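Local coordinates for delta toxin (Clostridium perfringens, PDB 2YGT), which is a haemolytic beta-pore-forming toxin of the leukocidin/haemolysin type that probably damages host cells by opening pores in their membranes, at residues A[53-59]-A[128-132]; A[61-65]-A[280-284]; A[107-113]-A[167-173]. All coordinates share one frame; numbering follows the deposited sequence.

Interaction 1: residues A[53-59]-A[128-132]; sequences VDDKFSS and YSIGG. With ZN (zinc ion), chain B.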
ATOM      1  N   VAL A  53       1.033  21.802   4.225  1.00 19.52           N
ATOM      2  CA  VAL A  53       0.157  22.915   3.902  1.00 22.72           C
ATOM      3  C   VAL A  53       0.303  24.028   4.928  1.00 21.31           C
ATOM      4  O   VAL A  53       0.207  23.787   6.130  1.00 20.75           O
ATOM      5  CB  VAL A  53      -1.316  22.485   3.835  1.00 24.09           C
ATOM      6  CG1 VAL A  53      -2.195  23.684   3.522  1.00 18.50           C
ATOM      7  CG2 VAL A  53      -1.507  21.387   2.796  1.00 17.79           C
ATOM      8  N   ASP A  54       0.551  25.242   4.444  1.00 24.17           N
ATOM      9  CA  ASP A  54       0.550  26.429   5.293  1.00 22.74           C
ATOM     10  C   ASP A  54      -0.713  27.244   5.052  1.00 22.41           C
ATOM     11  O   ASP A  54      -0.861  27.902   4.021  1.00 23.90           O
ATOM     12  CB  ASP A  54       1.808  27.272   5.074  1.00 23.04           C
ATOM     13  CG  ASP A  54       3.000  26.730   5.827  1.00 27.41           C
ATOM     14  OD1 ASP A  54       2.860  25.643   6.420  1.00 24.34           O
ATOM     15  OD2 ASP A  54       4.067  27.382   5.833  1.00 39.17           O
ATOM     16  N   ASP A  55      -1.621  27.182   6.016  1.00 20.92           N
ATOM     17  CA  ASP A  55      -2.937  27.783   5.888  1.00 22.31           C
ATOM     18  C   ASP A  55      -3.240  28.591   7.144  1.00 25.05           C
ATOM     19  O   ASP A  55      -3.666  28.041   8.158  1.00 22.18           O
ATOM     20  CB  ASP A  55      -3.984  26.683   5.684  1.00 21.15           C
ATOM     21  CG  ASP A  55      -5.392  27.224   5.581  1.00 25.56           C
ATOM     22  OD1 ASP A  55      -5.569  28.453   5.694  1.00 26.86           O
ATOM     23  OD2 ASP A  55      -6.327  26.418   5.384  1.00 29.99           O
ATOM     24  N   LYS A  56      -3.007  29.898   7.068  1.00 31.05           N
ATOM     25  CA  LYS A  56      -3.176  30.785   8.219  1.00 32.61           C
ATOM     26  C   LYS A  56      -4.621  30.856   8.697  1.00 28.32           C
ATOM     27  O   LYS A  56      -4.891  31.306   9.810  1.00 22.70           O
ATOM     28  CB  LYS A  56      -2.678  32.194   7.886  1.00 34.58           C
ATOM     29  CG  LYS A  56      -1.172  32.297   7.715  1.00 44.76           C
ATOM     30  CD  LYS A  56      -0.789  33.619   7.073  1.00 52.40           C
ATOM     31  CE  LYS A  56       0.715  33.741   6.917  1.00 56.28           C
ATOM     32  NZ  LYS A  56       1.088  34.950   6.136  1.00 54.01           N
ATOM     33  N   PHE A  57      -5.544  30.413   7.849  1.00 21.88           N
ATOM     34  CA  PHE A  57      -6.967  30.472   8.164  1.00 25.55           C
ATOM     35  C   PHE A  57      -7.451  29.187   8.830  1.00 22.17           C
ATOM     36  O   PHE A  57      -8.607  29.076   9.234  1.00 25.04           O
ATOM     37  CB  PHE A  57      -7.775  30.777   6.901  1.00 22.22           C
ATOM     38  CG  PHE A  57      -7.227  31.925   6.102  1.00 25.80           C
ATOM     39  CD1 PHE A  57      -7.535  33.232   6.441  1.00 24.13           C
ATOM     40  CD2 PHE A  57      -6.387  31.698   5.024  1.00 25.63           C
ATOM     41  CE1 PHE A  57      -7.025  34.293   5.713  1.00 25.88           C
ATOM     42  CE2 PHE A  57      -5.874  32.753   4.291  1.00 34.00           C
ATOM     43  CZ  PHE A  57      -6.193  34.052   4.636  1.00 28.18           C
ATOM     44  N   SER A  58      -6.551  28.219   8.945  1.00 27.24           N
ATOM     45  CA  SER A  58      -6.849  26.978   9.644  1.00 32.49           C
ATOM     46  C   SER A  58      -6.313  27.063  11.063  1.00 32.24           C
ATOM     47  O   SER A  58      -5.260  27.656  11.299  1.00 29.96           O
ATOM     48  CB  SER A  58      -6.224  25.790   8.917  1.00 20.85           C
ATOM     49  OG  SER A  58      -6.276  24.627   9.717  1.00 31.73           O
ATOM     50  N   SER A  59      -7.036  26.465  12.005  1.00 32.48           N
ATOM     51  CA  SER A  59      -6.662  26.523  13.415  1.00 33.67           C
ATOM     52  C   SER A  59      -5.440  25.661  13.733  1.00 34.71           C
ATOM     53  O   SER A  59      -4.895  25.728  14.835  1.00 30.75           O
ATOM     54  CB  SER A  59      -7.840  26.109  14.301  1.00 34.76           C
ATOM     55  OG  SER A  59      -8.137  24.729  14.145  1.00 37.41           O
ATOM     56  N   TYR A 128      -8.072  19.040   0.312  1.00 21.93           N
ATOM     57  CA  TYR A 128      -7.979  19.984   1.417  1.00 18.35           C
ATOM     58  C   TYR A 128      -8.684  21.296   1.076  1.00 18.77           C
ATOM     59  O   TYR A 128      -8.568  21.806  -0.038  1.00 18.79           O
ATOM     60  CB  TYR A 128      -6.508  20.248   1.761  1.00 18.13           C
ATOM     61  CG  TYR A 128      -6.297  21.234   2.895  1.00 18.41           C
ATOM     62  CD1 TYR A 128      -6.196  22.599   2.650  1.00 18.67           C
ATOM     63  CD2 TYR A 128      -6.199  20.799   4.211  1.00 18.47           C
ATOM     64  CE1 TYR A 128      -6.004  23.499   3.685  1.00 18.99           C
ATOM     65  CE2 TYR A 128      -6.007  21.690   5.253  1.00 18.82           C
ATOM     66  CZ  TYR A 128      -5.910  23.037   4.985  1.00 19.07           C
ATOM     67  OH  TYR A 128      -5.720  23.927   6.017  1.00 19.47           O
ATOM     68  N   SER A 129      -9.421  21.833   2.041  1.00 19.15           N
ATOM     69  CA  SER A 129     -10.075  23.125   1.875  1.00 19.62           C
ATOM     70  C   SER A 129      -9.467  24.136   2.833  1.00 20.75           C
ATOM     71  O   SER A 129      -9.118  23.793   3.963  1.00 24.07           O
ATOM     72  CB  SER A 129     -11.578  23.008   2.137  1.00 20.06           C
ATOM     73  OG  SER A 129     -12.203  22.177   1.173  1.00 25.50           O
ATOM     74  N   ILE A 130      -9.334  25.377   2.375  1.00 22.95           N
ATOM     75  CA  ILE A 130      -8.846  26.451   3.228  1.00 20.36           C
ATOM     76  C   ILE A 130      -9.687  26.497   4.496  1.00 20.79           C
ATOM     77  O   ILE A 130     -10.914  26.527   4.432  1.00 21.41           O
ATOM     78  CB  ILE A 130      -8.914  27.813   2.513  1.00 21.57           C
ATOM     79  CG1 ILE A 130      -8.101  27.770   1.216  1.00 22.03           C
ATOM     80  CG2 ILE A 130      -8.413  28.924   3.424  1.00 24.33           C
ATOM     81  CD1 ILE A 130      -8.168  29.045   0.407  1.00 22.39           C
ATOM     82  N   GLY A 131      -9.024  26.487   5.647  1.00 30.61           N
ATOM     83  CA  GLY A 131      -9.716  26.433   6.921  1.00 21.33           C
ATOM     84  C   GLY A 131      -9.421  25.144   7.665  1.00 32.32           C
ATOM     85  O   GLY A 131      -9.580  25.074   8.883  1.00 29.47           O
ATOM     86  N   GLY A 132      -8.997  24.119   6.931  1.00 20.47           N
ATOM     87  CA  GLY A 132      -8.600  22.862   7.539  1.00 28.31           C
ATOM     88  C   GLY A 132      -9.384  21.644   7.080  1.00 33.06           C
ATOM     89  O   GLY A 132      -8.957  20.510   7.294  1.00 20.81           O
TER
HETATM   90 ZN    ZN B1291       4.790  25.286   7.475  1.00 38.61          ZN
HETATM   91  O   HOH W   1      -4.337  23.085   8.069  1.00 32.69           O
HETATM   92  O   HOH W   2      -9.100  23.929  11.199  1.00 50.69           O

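Interaction 2: residues A[61-65]-A[280-284]; sequences MTTII and ELDWE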
ATOM      1  N   MET A  61      -1.991  22.964  11.804  1.00 24.74           N
ATOM      2  CA  MET A  61      -1.146  22.627  10.661  1.00 25.49           C
ATOM      3  C   MET A  61      -1.493  21.261  10.077  1.00 26.14           C
ATOM      4  O   MET A  61      -1.718  20.299  10.811  1.00 19.35           O
ATOM      5  CB  MET A  61       0.332  22.665  11.060  1.00 28.04           C
ATOM      6  CG  MET A  61       0.820  24.036  11.501  1.00 32.32           C
ATOM      7  SD  MET A  61       2.607  24.085  11.743  1.00 30.20           S
ATOM      8  CE  MET A  61       2.806  22.867  13.041  1.00 26.67           C
ATOM      9  N   THR A  62      -1.522  21.181   8.750  1.00 18.89           N
ATOM     10  CA  THR A  62      -1.914  19.959   8.060  1.00 18.47           C
ATOM     11  C   THR A  62      -0.847  19.508   7.070  1.00 30.03           C
ATOM     12  O   THR A  62      -0.395  20.288   6.231  1.00 25.87           O
ATOM     13  CB  THR A  62      -3.248  20.141   7.299  1.00 20.22           C
ATOM     14  OG1 THR A  62      -4.309  20.378   8.230  1.00 18.91           O
ATOM     15  CG2 THR A  62      -3.572  18.902   6.476  1.00 18.07           C
ATOM     16  N   THR A  63      -0.448  18.244   7.172  1.00 17.80           N
ATOM     17  CA  THR A  63       0.488  17.657   6.222  1.00 18.91           C
ATOM     18  C   THR A  63      -0.082  16.383   5.605  1.00 21.75           C
ATOM     19  O   THR A  63      -0.453  15.448   6.314  1.00 21.95           O
ATOM     20  CB  THR A  63       1.843  17.342   6.873  1.00 17.50           C
ATOM     21  OG1 THR A  63       2.409  18.545   7.408  1.00 22.68           O
ATOM     22  CG2 THR A  63       2.797  16.759   5.844  1.00 18.03           C
ATOM     23  N   ILE A  64      -0.152  16.359   4.280  1.00 16.95           N
ATOM     24  CA  ILE A  64      -0.646  15.195   3.562  1.00 16.72           C
ATOM     25  C   ILE A  64       0.528  14.320   3.149  1.00 16.51           C
ATOM     26  O   ILE A  64       1.495  14.807   2.566  1.00 16.52           O
ATOM     27  CB  ILE A  64      -1.440  15.605   2.312  1.00 16.71           C
ATOM     28  CG1 ILE A  64      -2.578  16.551   2.695  1.00 16.97           C
ATOM     29  CG2 ILE A  64      -1.987  14.377   1.605  1.00 21.16           C
ATOM     30  CD1 ILE A  64      -3.283  17.178   1.506  1.00 17.06           C
ATOM     31  N   ILE A  65       0.449  13.030   3.457  1.00 16.39           N
ATOM     32  CA  ILE A  65       1.535  12.109   3.133  1.00 16.26           C
ATOM     33  C   ILE A  65       1.111  11.000   2.173  1.00 16.09           C
ATOM     34  O   ILE A  65       0.200  10.223   2.458  1.00 16.06           O
ATOM     35  CB  ILE A  65       2.143  11.487   4.400  1.00 27.54           C
ATOM     36  CG1 ILE A  65       2.695  12.589   5.308  1.00 27.96           C
ATOM     37  CG2 ILE A  65       3.232  10.484   4.035  1.00 19.14           C
ATOM     38  CD1 ILE A  65       3.150  12.093   6.656  1.00 33.54           C
ATOM     39  N   GLU A 280      11.332  11.346  10.089  1.00 21.80           N
ATOM     40  CA  GLU A 280      11.051  12.528  10.890  1.00 22.42           C
ATOM     41  C   GLU A 280      10.461  13.627  10.021  1.00 33.26           C
ATOM     42  O   GLU A 280      10.948  13.890   8.920  1.00 20.90           O
ATOM     43  CB  GLU A 280      12.304  13.048  11.599  1.00 23.50           C
ATOM     44  CG  GLU A 280      12.010  14.226  12.529  1.00 24.28           C
ATOM     45  CD  GLU A 280      13.230  14.715  13.293  1.00 30.32           C
ATOM     46  OE1 GLU A 280      14.050  15.456  12.709  1.00 27.43           O
ATOM     47  OE2 GLU A 280      13.369  14.358  14.482  1.00 34.54           O
ATOM     48  N   LEU A 281       9.402  14.254  10.524  1.00 21.70           N
ATOM     49  CA  LEU A 281       8.806  15.409   9.871  1.00 21.66           C
ATOM     50  C   LEU A 281       9.257  16.697  10.548  1.00 24.61           C
ATOM     51  O   LEU A 281       9.067  16.882  11.751  1.00 24.94           O
ATOM     52  CB  LEU A 281       7.278  15.325   9.889  1.00 27.64           C
ATOM     53  CG  LEU A 281       6.588  14.458   8.834  1.00 23.44           C
ATOM     54  CD1 LEU A 281       6.820  12.982   9.104  1.00 25.39           C
ATOM     55  CD2 LEU A 281       5.102  14.762   8.805  1.00 22.20           C
ATOM     56  N   ASP A 282       9.867  17.580   9.771  1.00 21.63           N
ATOM     57  CA  ASP A 282      10.183  18.912  10.254  1.00 22.33           C
ATOM     58  C   ASP A 282       9.127  19.870   9.710  1.00 21.72           C
ATOM     59  O   ASP A 282       9.141  20.222   8.531  1.00 20.86           O
ATOM     60  CB  ASP A 282      11.590  19.326   9.819  1.00 22.52           C
ATOM     61  CG  ASP A 282      12.098  20.539  10.569  1.00 29.69           C
ATOM     62  OD1 ASP A 282      11.306  21.482  10.784  1.00 23.61           O
ATOM     63  OD2 ASP A 282      13.290  20.553  10.945  1.00 29.32           O
ATOM     64  N   TRP A 283       8.199  20.269  10.573  1.00 22.21           N
ATOM     65  CA  TRP A 283       7.075  21.102  10.162  1.00 21.72           C
ATOM     66  C   TRP A 283       7.476  22.556   9.922  1.00 40.04           C
ATOM     67  O   TRP A 283       6.714  23.326   9.340  1.00 21.45           O
ATOM     68  CB  TRP A 283       5.951  21.037  11.197  1.00 22.25           C
ATOM     69  CG  TRP A 283       5.372  19.665  11.381  1.00 22.81           C
ATOM     70  CD1 TRP A 283       5.990  18.581  11.935  1.00 22.42           C
ATOM     71  CD2 TRP A 283       4.053  19.235  11.029  1.00 21.31           C
ATOM     72  NE1 TRP A 283       5.138  17.501  11.945  1.00 22.04           N
ATOM     73  CE2 TRP A 283       3.940  17.878  11.392  1.00 21.36           C
ATOM     74  CE3 TRP A 283       2.953  19.867  10.437  1.00 20.70           C
ATOM     75  CZ2 TRP A 283       2.778  17.141  11.182  1.00 21.04           C
ATOM     76  CZ3 TRP A 283       1.796  19.133  10.231  1.00 20.18           C
ATOM     77  CH2 TRP A 283       1.718  17.787  10.602  1.00 20.24           C
ATOM     78  N   GLU A 284       8.666  22.935  10.377  1.00 22.74           N
ATOM     79  CA  GLU A 284       9.156  24.292  10.150  1.00 29.35           C
ATOM     80  C   GLU A 284       9.866  24.381   8.809  1.00 27.15           C
ATOM     81  O   GLU A 284       9.612  25.292   8.020  1.00 31.09           O
ATOM     82  CB  GLU A 284      10.098  24.739  11.269  1.00 26.52           C
ATOM     83  CG  GLU A 284       9.401  25.315  12.495  1.00 30.63           C
ATOM     84  CD  GLU A 284      10.385  25.844  13.532  1.00 42.36           C
ATOM     85  OE1 GLU A 284      11.599  25.578  13.397  1.00 41.10           O
ATOM     86  OE2 GLU A 284       9.943  26.526  14.482  1.00 47.35           O
TER

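Interaction 3: residues A[107-113]-A[167-173]; sequences KIVDSVP and TNSIASW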
ATOM      1  N   LYS A 107      -1.753  14.221  15.042  1.00 19.82           N
ATOM      2  CA  LYS A 107      -2.784  13.222  14.780  1.00 21.48           C
ATOM      3  C   LYS A 107      -2.920  12.831  13.313  1.00 25.90           C
ATOM      4  O   LYS A 107      -2.808  13.669  12.419  1.00 30.87           O
ATOM      5  CB  LYS A 107      -4.144  13.721  15.274  1.00 20.15           C
ATOM      6  CG  LYS A 107      -4.245  13.934  16.769  1.00 26.69           C
ATOM      7  CD  LYS A 107      -5.524  14.675  17.121  1.00 29.77           C
ATOM      8  CE  LYS A 107      -5.620  14.951  18.613  1.00 38.62           C
ATOM      9  NZ  LYS A 107      -6.845  15.734  18.948  1.00 42.18           N
ATOM     10  N   ILE A 108      -3.174  11.547  13.079  1.00 27.55           N
ATOM     11  CA  ILE A 108      -3.664  11.092  11.785  1.00 26.26           C
ATOM     12  C   ILE A 108      -5.169  11.320  11.784  1.00 19.63           C
ATOM     13  O   ILE A 108      -5.892  10.684  12.548  1.00 22.93           O
ATOM     14  CB  ILE A 108      -3.389   9.595  11.563  1.00 21.63           C
ATOM     15  CG1 ILE A 108      -1.894   9.290  11.712  1.00 20.48           C
ATOM     16  CG2 ILE A 108      -3.891   9.158  10.193  1.00 17.65           C
ATOM     17  CD1 ILE A 108      -1.542   7.830  11.500  1.00 17.68           C
ATOM     18  N   VAL A 109      -5.649  12.232  10.947  1.00 18.50           N
ATOM     19  CA  VAL A 109      -7.068  12.579  10.973  1.00 22.55           C
ATOM     20  C   VAL A 109      -7.872  11.985   9.817  1.00 21.21           C
ATOM     21  O   VAL A 109      -9.102  12.054   9.808  1.00 20.11           O
ATOM     22  CB  VAL A 109      -7.281  14.105  11.045  1.00 25.67           C
ATOM     23  CG1 VAL A 109      -6.640  14.663  12.311  1.00 19.54           C
ATOM     24  CG2 VAL A 109      -6.721  14.778   9.802  1.00 18.72           C
ATOM     25  N   ASP A 110      -7.176  11.399   8.848  1.00 18.08           N
ATOM     26  CA  ASP A 110      -7.839  10.666   7.775  1.00 17.88           C
ATOM     27  C   ASP A 110      -6.826   9.893   6.940  1.00 17.40           C
ATOM     28  O   ASP A 110      -5.634  10.200   6.953  1.00 17.85           O
ATOM     29  CB  ASP A 110      -8.660  11.604   6.887  1.00 17.97           C
ATOM     30  CG  ASP A 110      -9.994  11.002   6.481  1.00 22.74           C
ATOM     31  OD1 ASP A 110     -10.048   9.779   6.236  1.00 20.54           O
ATOM     32  OD2 ASP A 110     -10.991  11.748   6.414  1.00 24.45           O
ATOM     33  N   SER A 111      -7.306   8.882   6.224  1.00 20.12           N
ATOM     34  CA  SER A 111      -6.440   8.059   5.389  1.00 16.91           C
ATOM     35  C   SER A 111      -7.223   7.325   4.305  1.00 25.49           C
ATOM     36  O   SER A 111      -8.442   7.180   4.389  1.00 21.00           O
ATOM     37  CB  SER A 111      -5.664   7.056   6.248  1.00 16.86           C
ATOM     38  OG  SER A 111      -6.535   6.213   6.980  1.00 17.10           O
ATOM     39  N   VAL A 112      -6.510   6.865   3.286  1.00 16.62           N
ATOM     40  CA  VAL A 112      -7.111   6.095   2.208  1.00 20.10           C
ATOM     41  C   VAL A 112      -6.110   5.040   1.756  1.00 17.62           C
ATOM     42  O   VAL A 112      -4.900   5.256   1.861  1.00 16.99           O
ATOM     43  CB  VAL A 112      -7.475   6.994   1.014  1.00 23.26           C
ATOM     44  CG1 VAL A 112      -8.743   7.792   1.309  1.00 17.00           C
ATOM     45  CG2 VAL A 112      -6.311   7.917   0.672  1.00 16.50           C
ATOM     46  N   PRO A 113      -6.600   3.895   1.248  1.00 17.45           N
ATOM     47  CA  PRO A 113      -8.009   3.533   1.033  1.00 16.74           C
ATOM     48  C   PRO A 113      -8.781   3.314   2.334  1.00 24.34           C
ATOM     49  O   PRO A 113      -8.182   3.017   3.368  1.00 18.14           O
ATOM     50  CB  PRO A 113      -7.925   2.207   0.259  1.00 16.74           C
ATOM     51  CG  PRO A 113      -6.511   2.102  -0.216  1.00 16.49           C
ATOM     52  CD  PRO A 113      -5.685   2.840   0.778  1.00 16.86           C
ATOM     53  N   THR A 167      -6.716   4.858  13.108  1.00 23.76           N
ATOM     54  CA  THR A 167      -6.794   5.723  14.282  1.00 25.28           C
ATOM     55  C   THR A 167      -5.837   6.903  14.170  1.00 24.45           C
ATOM     56  O   THR A 167      -5.131   7.054  13.173  1.00 24.85           O
ATOM     57  CB  THR A 167      -6.467   4.960  15.585  1.00 18.21           C
ATOM     58  OG1 THR A 167      -5.047   4.787  15.696  1.00 22.44           O
ATOM     59  CG2 THR A 167      -7.154   3.601  15.608  1.00 18.18           C
ATOM     60  N   ASN A 168      -5.822   7.739  15.203  1.00 25.87           N
ATOM     61  CA  ASN A 168      -4.897   8.860  15.270  1.00 18.26           C
ATOM     62  C   ASN A 168      -3.451   8.390  15.325  1.00 18.91           C
ATOM     63  O   ASN A 168      -2.533   9.132  14.973  1.00 18.81           O
ATOM     64  CB  ASN A 168      -5.197   9.722  16.494  1.00 25.68           C
ATOM     65  CG  ASN A 168      -6.454  10.547  16.331  1.00 26.77           C
ATOM     66  OD1 ASN A 168      -6.851  10.881  15.212  1.00 22.26           O
ATOM     67  ND2 ASN A 168      -7.087  10.887  17.446  1.00 19.51           N
ATOM     68  N   SER A 169      -3.256   7.149  15.761  1.00 18.66           N
ATOM     69  CA  SER A 169      -1.916   6.616  15.979  1.00 22.48           C
ATOM     70  C   SER A 169      -1.411   5.739  14.838  1.00 25.64           C
ATOM     71  O   SER A 169      -0.200   5.599  14.654  1.00 18.70           O
ATOM     72  CB  SER A 169      -1.869   5.830  17.290  1.00 19.80           C
ATOM     73  OG  SER A 169      -2.295   6.632  18.376  1.00 29.72           O
ATOM     74  N   ILE A 170      -2.324   5.141  14.077  1.00 17.92           N
ATOM     75  CA  ILE A 170      -1.911   4.210  13.033  1.00 17.51           C
ATOM     76  C   ILE A 170      -2.945   3.989  11.930  1.00 16.83           C
ATOM     77  O   ILE A 170      -4.147   3.904  12.183  1.00 16.76           O
ATOM     78  CB  ILE A 170      -1.511   2.838  13.631  1.00 17.92           C
ATOM     79  CG1 ILE A 170      -0.950   1.918  12.547  1.00 17.58           C
ATOM     80  CG2 ILE A 170      -2.700   2.179  14.310  1.00 18.03           C
ATOM     81  CD1 ILE A 170      -0.370   0.627  13.087  1.00 18.06           C
ATOM     82  N   ALA A 171      -2.453   3.907  10.699  1.00 18.51           N
ATOM     83  CA  ALA A 171      -3.259   3.477   9.566  1.00 20.77           C
ATOM     84  C   ALA A 171      -2.613   2.231   8.977  1.00 15.82           C
ATOM     85  O   ALA A 171      -1.425   2.239   8.662  1.00 15.95           O
ATOM     86  CB  ALA A 171      -3.343   4.580   8.527  1.00 22.82           C
ATOM     87  N   SER A 172      -3.397   1.164   8.837  1.00 17.79           N
ATOM     88  CA  SER A 172      -2.879  -0.124   8.390  1.00 17.92           C
ATOM     89  C   SER A 172      -3.699  -0.714   7.247  1.00 19.83           C
ATOM     90  O   SER A 172      -4.928  -0.634   7.253  1.00 18.95           O
ATOM     91  CB  SER A 172      -2.867  -1.109   9.554  1.00 16.11           C
ATOM     92  OG  SER A 172      -2.280  -0.523  10.693  1.00 28.93           O
ATOM     93  N   TRP A 173      -3.017  -1.324   6.282  1.00 16.51           N
ATOM     94  CA  TRP A 173      -3.696  -1.947   5.153  1.00 19.69           C
ATOM     95  C   TRP A 173      -3.210  -3.371   4.915  1.00 21.97           C
ATOM     96  O   TRP A 173      -2.013  -3.652   4.960  1.00 19.36           O
ATOM     97  CB  TRP A 173      -3.500  -1.124   3.878  1.00 20.92           C
ATOM     98  CG  TRP A 173      -4.060   0.259   3.946  1.00 21.69           C
ATOM     99  CD1 TRP A 173      -5.320   0.653   3.604  1.00 14.31           C
ATOM    100  CD2 TRP A 173      -3.373   1.438   4.379  1.00 14.61           C
ATOM    101  NE1 TRP A 173      -5.461   2.009   3.799  1.00 22.26           N
ATOM    102  CE2 TRP A 173      -4.280   2.513   4.276  1.00 18.12           C
ATOM    103  CE3 TRP A 173      -2.078   1.689   4.846  1.00 14.89           C
ATOM    104  CZ2 TRP A 173      -3.934   3.816   4.624  1.00 21.20           C
ATOM    105  CZ3 TRP A 173      -1.737   2.985   5.190  1.00 14.99           C
ATOM    106  CH2 TRP A 173      -2.661   4.032   5.077  1.00 14.81           C
TER

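Interaction 1: residues A[53-59]-A[128-132]
Asp55 and Tyr128 meet with their flat groups steeply turned: the carboxylate plane stands 78° from the phenol ring. The carboxylate comes to the ring edge, where Tyr128 OH donates to Asp55 OD2 in a short bond of 2.6 Å. The hydroxyl reaches this oxygen on its anti side, slightly out of the carboxylate plane. A second donor takes the syn lone pair of the same oxygen: Gly131 N lies 2.7 Å from Asp55 OD2, and the bond is nearly straight. With CG anti to the backbone N (chi1 178°), the carboxylate of Asp55 reaches across to the 128-132 loop. Phe57 N approaches Asp55 OD1 from above the carboxylate plane at 2.9 Å, which makes an Asx turn.

Residues 55-58 form a type I beta turn after strand 45-54, and residues 129-132 a type II turn after strand 121-128. Tyr128 ends that strand of a small three-stranded sheet, consistent with the folded prestem of leukocidin/haemolysin monomers. Val53 CG1 sits over one face of the Tyr128 ring in a CH-pi contact, 4.2 Å from the centroid. Phe57 and Ile130 lie side by side, with Phe57 CD2 3.8 Å from Ile130 CG2. A water donates to both Ser58 OG and Tyr128 OH; Ser58 OG also bonds to the backbone O of Glu60.

Asp54 points away, and its OD1 binds a zinc ion at 2.2 Å together with His286. The buried carboxylate of Asp55 receives three hydrogen bonds, which limit its rotation and would be expected to favour the ionised form. Only the two on OD2 join the loops. The Asp55-Tyr128 bond is consistent with a latch that holds the prestem against the body before pore formation.

Interaction 2: residues A[61-65]-A[280-284]
Trp283 holds CG anti to its carbonyl carbon (chi1 -62°), and chi2 of 68° turns the indole so that one face meets Thr63. Thr63 has OG1 anti to its own carbonyl carbon (chi1 -59°), which sets the hydroxyl over that face. The contact is packing between the two large sheets in the body of a leukocidin/haemolysin-type toxin. Strand 61-72 belongs to one antiparallel sheet and strand 263-282 to another, and no hydrogen bond crosses between the two segments. Thr63 OG1 lies close over the six-membered part of the indole, 2.9 Å from Trp283 CZ3 in the model. The nitrogen of the indole is engaged elsewhere: Trp283 NE1 bonds to Ser242 OG.

Met61 crosses the same ring obliquely. Its CB is 3.9 Å from Trp283 CE3. The bend of its chain at the sulfur brings Met61 CE back to within 4.1 Å of Trp283 CB. At the end of the strand, Asp282 OD1 accepts from Glu284 N at 3.0 Å in an Asx turn that spans Trp283. Farther along the strands, Ile65 and Leu281 meet tip to tip, with Ile65 CD1 3.9 Å from Leu281 CD2.

Interaction 3: residues A[107-113]-A[167-173]
Ile108 packs along the backbone of residues 167-170. Its CB is 3.5 Å from Thr167 O. The branch CG2 stays near the same carbonyl. CG1 lies anti to the carbonyl carbon (chi1 -56°) and runs by the next peptide, where Ile108 CG1 is 3.3 Å from Asn168 O. The tip goes on along the turn, and Ile108 CD1 ends 3.8 Å from Ile170 N. The backbone of Ile108 joins in: Ile108 N donates to Asn168 O at 3.1 Å, with an angle of 166° at the hydrogen. Asn168 O also accepts from Asn99 ND2. The turn is held from within by Thr167 OG1, which accepts from Ser169 N in an ST turn and from Ile170 N in an ST motif.

This is packing between the two large sheets in the beta body of a leukocidin/haemolysin-type toxin. Residues 167-169 turn the chain from strand 159-166 into strand 170-177. Strand 107-112 is an outermost strand of its sheet, and strand 170-173 runs nearly parallel to it, 14° apart, with axes 8.4 Å apart at closest approach. Between them Ser111 CB and OG face the methyl of Ala171. Ser111 OG bonds to Gln163 NE2. Its neighbour Asp110 points away; Asp110 and Asp166 are ligands of a second zinc site known for this protein.

At the far end Trp173 brings the edge of its indole to Pro113, which follows a cis peptide bond. Trp173 NE1 donates to a lone pair of Pro113 O at 2.9 Å, nearly in the ring plane. Trp173 CZ2 is 3.3 Å from Val112 O, and the ring also stacks with Phe229.

In the fold
All three contacts reach the antiparallel sheet that holds strands 45-54, 61-72 and 107-112. Interactions 1 and 2 touch, with centres about 13 Å apart: strands 45-54 and 61-72 are neighbours, and Val53 N lies 2.9 Å from Thr62 O. Interaction 3 touches neither; its centre is about 15 Å from that of interaction 2 and about 20 Å from that of interaction 1. Along the chain, residues 128-132 fall between the two halves of interaction 3, and residues 280-284 come last. Interactions 2 and 3 hold the two large sheets together. Interaction 1 instead holds the end of the small sheet 134-137/121-128/148-155, the presumed prestem, which would probably have to leave the body to form the pore.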